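Local coordinates for YscQ-C, type III secretion protein (Yersinia pseudotuberculosis, PDB 3UEP) that serves as the C-terminal, separately translated part of a component of the Yop type III secretion machinery, a virulence-associated protein transport system, at residues F25-D33 with S44-V52. Residues are numbered along the deposited sequence; the frame is centred on the assembly and turned at random.
Sequences FEVGRQILD and SLIDLTTPV
Arg29 grips two consecutive carbonyls of the 44-52 segment, one with its backbone and one with its side chain. Arg29 NH1 donates to Asp47 O at 2.7 Å, lying in the plane of that carbonyl, although the oxygen sits 22° out of the guanidinium plane. Arg29 N donates to Leu48 O at 2.9 Å; both bonds are bent. Arg29 CG stands between the backbone N and the carbonyl carbon (chi1 66°), and further bends at chi2 and chi3 carry the chain toward the 45-48 strand, bringing Arg29 CD to 3.4 Å from Asp47 O. The guanidinium is sandwiched off-centre, with Leu32 CD2 over one face and Thr49 OG1 over the other. Ile46 CG2 meets NH1 obliquely. The carboxylate of Asp47 stays too far for a salt bridge, though its charge may still attract the arginine.

Beside the backbone bond, Gly28 CA, at a positive phi of 87°, packs against Leu48 CB at 3.8 Å and comes to 3.2 Å from Leu48 O. Apolar contacts close both ends: Val27 CG2 touches Leu48 CD1 at 3.7 Å, while Leu32 CD1 reaches Ile46 CD1 at 4.2 Å, a looser contact. Val27 also packs on Val56 and on Val27 of the second subunit, and Leu48 on Phe25 of that subunit.

The contact thus ties the bend between strands 20-27 and 31-33 to the corner after strand 45-48. Strands from both segments pair antiparallel with the second subunit, consistent with the intertwined beta-rich dimer of FliN-type C-ring domains.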
loop_
_atom_site.group_PDB
_atom_site.type_symbol
_atom_site.label_atom_id
_atom_site.label_comp_id
_atom_site.label_asym_id
_atom_site.label_seq_id
_atom_site.Cartn_x
_atom_site.Cartn_y
_atom_site.Cartn_z
ATOM N N PHE A 25 1.943 -0.436 -4.117
ATOM C CA PHE A 25 2.999 0.103 -3.258
ATOM C C PHE A 25 2.354 0.721 -2.035
ATOM O O PHE A 25 1.506 1.596 -2.160
ATOM C CB PHE A 25 3.839 1.160 -4.010
ATOM C CG PHE A 25 4.430 0.651 -5.323
ATOM C CD1 PHE A 25 5.681 0.049 -5.352
ATOM C CD2 PHE A 25 3.715 0.757 -6.519
ATOM C CE1 PHE A 25 6.217 -0.437 -6.548
ATOM C CE2 PHE A 25 4.244 0.269 -7.729
ATOM C CZ PHE A 25 5.498 -0.323 -7.744
ATOM N N GLU A 26 2.757 0.271 -0.852
ATOM C CA GLU A 26 2.127 0.706 0.378
ATOM C C GLU A 26 3.131 1.321 1.328
ATOM O O GLU A 26 4.255 0.845 1.427
ATOM C CB GLU A 26 1.469 -0.486 1.078
ATOM C CG GLU A 26 0.192 -0.944 0.442
ATOM C CD GLU A 26 -0.473 -2.082 1.211
ATOM O OE1 GLU A 26 0.167 -2.657 2.123
ATOM O OE2 GLU A 26 -1.641 -2.394 0.900
ATOM N N VAL A 27 2.710 2.355 2.057
ATOM C CA VAL A 27 3.575 2.975 3.056
ATOM C C VAL A 27 2.889 3.046 4.412
ATOM O O VAL A 27 1.671 3.107 4.500
ATOM C CB VAL A 27 3.967 4.407 2.658
ATOM C CG1 VAL A 27 4.805 4.383 1.421
ATOM C CG2 VAL A 27 2.711 5.235 2.426
ATOM N N GLY A 28 3.683 3.049 5.471
ATOM C CA GLY A 28 3.158 3.379 6.772
ATOM C C GLY A 28 2.569 2.219 7.537
ATOM O O GLY A 28 2.529 1.079 7.045
ATOM N N ARG A 29 2.119 2.539 8.755
ATOM C CA ARG A 29 1.631 1.563 9.724
ATOM C C ARG A 29 0.575 0.679 9.109
ATOM O O ARG A 29 0.032 0.967 8.038
ATOM C CB ARG A 29 0.902 2.270 10.881
ATOM C CG ARG A 29 -0.399 2.962 10.426
ATOM C CD ARG A 29 -0.674 4.229 11.201
ATOM N NE ARG A 29 -0.888 3.922 12.606
ATOM C CZ ARG A 29 -1.005 4.831 13.566
ATOM N NH1 ARG A 29 -0.928 6.127 13.275
ATOM N NH2 ARG A 29 -1.199 4.439 14.819
ATOM N N GLN A 30 0.258 -0.391 9.812
ATOM C CA GLN A 30 -0.729 -1.321 9.309
ATOM C C GLN A 30 -1.798 -1.577 10.362
ATOM O O GLN A 30 -2.662 -2.432 10.159
ATOM C CB GLN A 30 -0.054 -2.623 8.853
ATOM C CG GLN A 30 1.089 -2.425 7.820
ATOM C CD GLN A 30 1.692 -3.750 7.344
ATOM O OE1 GLN A 30 1.102 -4.456 6.518
ATOM N NE2 GLN A 30 2.868 -4.097 7.877
ATOM N N ILE A 31 -1.756 -0.831 11.475
ATOM C CA ILE A 31 -2.746 -1.030 12.543
ATOM C C ILE A 31 -3.399 0.247 13.081
ATOM O O ILE A 31 -2.724 1.106 13.645
ATOM C CB ILE A 31 -2.174 -1.821 13.756
ATOM C CG1 ILE A 31 -1.646 -3.193 13.330
ATOM C CG2 ILE A 31 -3.256 -2.025 14.795
ATOM C CD1 ILE A 31 -2.749 -4.187 12.961
ATOM N N LEU A 32 -4.715 0.354 12.910
ATOM C CA LEU A 32 -5.521 1.338 13.637
ATOM C C LEU A 32 -6.616 0.594 14.398
ATOM O O LEU A 32 -7.248 -0.314 13.849
ATOM C CB LEU A 32 -6.175 2.333 12.672
ATOM C CG LEU A 32 -5.245 3.235 11.852
ATOM C CD1 LEU A 32 -6.033 4.146 10.937
ATOM C CD2 LEU A 32 -4.369 4.045 12.759
ATOM N N ASP A 33 -6.858 0.954 15.652
ATOM C CA ASP A 33 -8.010 0.370 16.330
ATOM C C ASP A 33 -9.327 0.936 15.797
ATOM O O ASP A 33 -9.334 1.856 14.989
ATOM C CB ASP A 33 -7.907 0.477 17.862
ATOM C CG ASP A 33 -8.048 1.900 18.380
ATOM O OD1 ASP A 33 -7.836 2.094 19.592
ATOM O OD2 ASP A 33 -8.372 2.820 17.598
ATOM N N SER A 44 -9.158 14.693 8.827
ATOM C CA SER A 44 -8.399 13.914 9.817
ATOM C C SER A 44 -6.968 13.719 9.356
ATOM O O SER A 44 -6.729 13.496 8.175
ATOM C CB SER A 44 -9.020 12.539 10.062
ATOM O OG SER A 44 -10.310 12.637 10.644
ATOM N N LEU A 45 -6.018 13.798 10.287
ATOM C CA LEU A 45 -4.608 13.557 9.965
ATOM C C LEU A 45 -4.138 12.273 10.611
ATOM O O LEU A 45 -4.479 11.976 11.759
ATOM C CB LEU A 45 -3.728 14.702 10.455
ATOM C CG LEU A 45 -4.073 16.070 9.893
ATOM C CD1 LEU A 45 -3.552 17.220 10.773
ATOM C CD2 LEU A 45 -3.533 16.148 8.491
ATOM N N ILE A 46 -3.368 11.497 9.859
ATOM C CA ILE A 46 -2.844 10.253 10.373
ATOM C C ILE A 46 -1.348 10.275 10.218
ATOM O O ILE A 46 -0.821 10.538 9.132
ATOM C CB ILE A 46 -3.367 9.027 9.620
ATOM C CG1 ILE A 46 -4.884 8.949 9.714
ATOM C CG2 ILE A 46 -2.749 7.745 10.189
ATOM C CD1 ILE A 46 -5.468 7.759 8.887
ATOM N N ASP A 47 -0.667 10.018 11.324
ATOM C CA ASP A 47 0.757 9.828 11.279
ATOM C C ASP A 47 0.988 8.386 10.818
ATOM O O ASP A 47 0.410 7.455 11.386
ATOM C CB ASP A 47 1.326 10.049 12.669
ATOM C CG ASP A 47 2.808 9.867 12.713
ATOM O OD1 ASP A 47 3.495 10.475 11.873
ATOM O OD2 ASP A 47 3.276 9.099 13.576
ATOM N N LEU A 48 1.807 8.208 9.782
ATOM C CA LEU A 48 2.051 6.887 9.207
ATOM C C LEU A 48 3.166 6.124 9.924
ATOM O O LEU A 48 3.518 5.014 9.524
ATOM C CB LEU A 48 2.387 7.003 7.715
ATOM C CG LEU A 48 1.284 7.501 6.776
ATOM C CD1 LEU A 48 1.714 7.358 5.337
ATOM C CD2 LEU A 48 0.012 6.718 6.998
ATOM N N THR A 49 3.723 6.726 10.975
ATOM C CA THR A 49 4.782 6.097 11.765
ATOM C C THR A 49 5.999 5.759 10.910
ATOM O O THR A 49 6.576 4.684 11.040
ATOM C CB THR A 49 4.283 4.809 12.464
ATOM O OG1 THR A 49 2.964 5.019 12.982
ATOM C CG2 THR A 49 5.207 4.413 13.600
ATOM N N THR A 50 6.380 6.674 10.028
ATOM C CA THR A 50 7.579 6.504 9.203
ATOM C C THR A 50 8.085 7.872 8.755
ATOM O O THR A 50 7.300 8.812 8.637
ATOM C CB THR A 50 7.326 5.617 7.946
ATOM O OG1 THR A 50 6.178 6.093 7.228
ATOM C CG2 THR A 50 7.118 4.151 8.333
ATOM N N PRO A 51 9.399 7.993 8.497
ATOM C CA PRO A 51 9.928 9.283 8.032
ATOM C C PRO A 51 9.369 9.615 6.649
ATOM O O PRO A 51 8.594 8.823 6.101
ATOM C CB PRO A 51 11.443 9.042 7.958
ATOM C CG PRO A 51 11.695 7.785 8.736
ATOM C CD PRO A 51 10.452 6.965 8.582
ATOM N N VAL A 52 9.754 10.764 6.100
ATOM C CA VAL A 52 9.253 11.200 4.795
ATOM C C VAL A 52 9.677 10.279 3.648
ATOM O O VAL A 52 8.988 10.197 2.631
ATOM C CB VAL A 52 9.632 12.666 4.487
ATOM C CG1 VAL A 52 8.870 13.604 5.423
ATOM C CG2 VAL A 52 11.147 12.873 4.597
#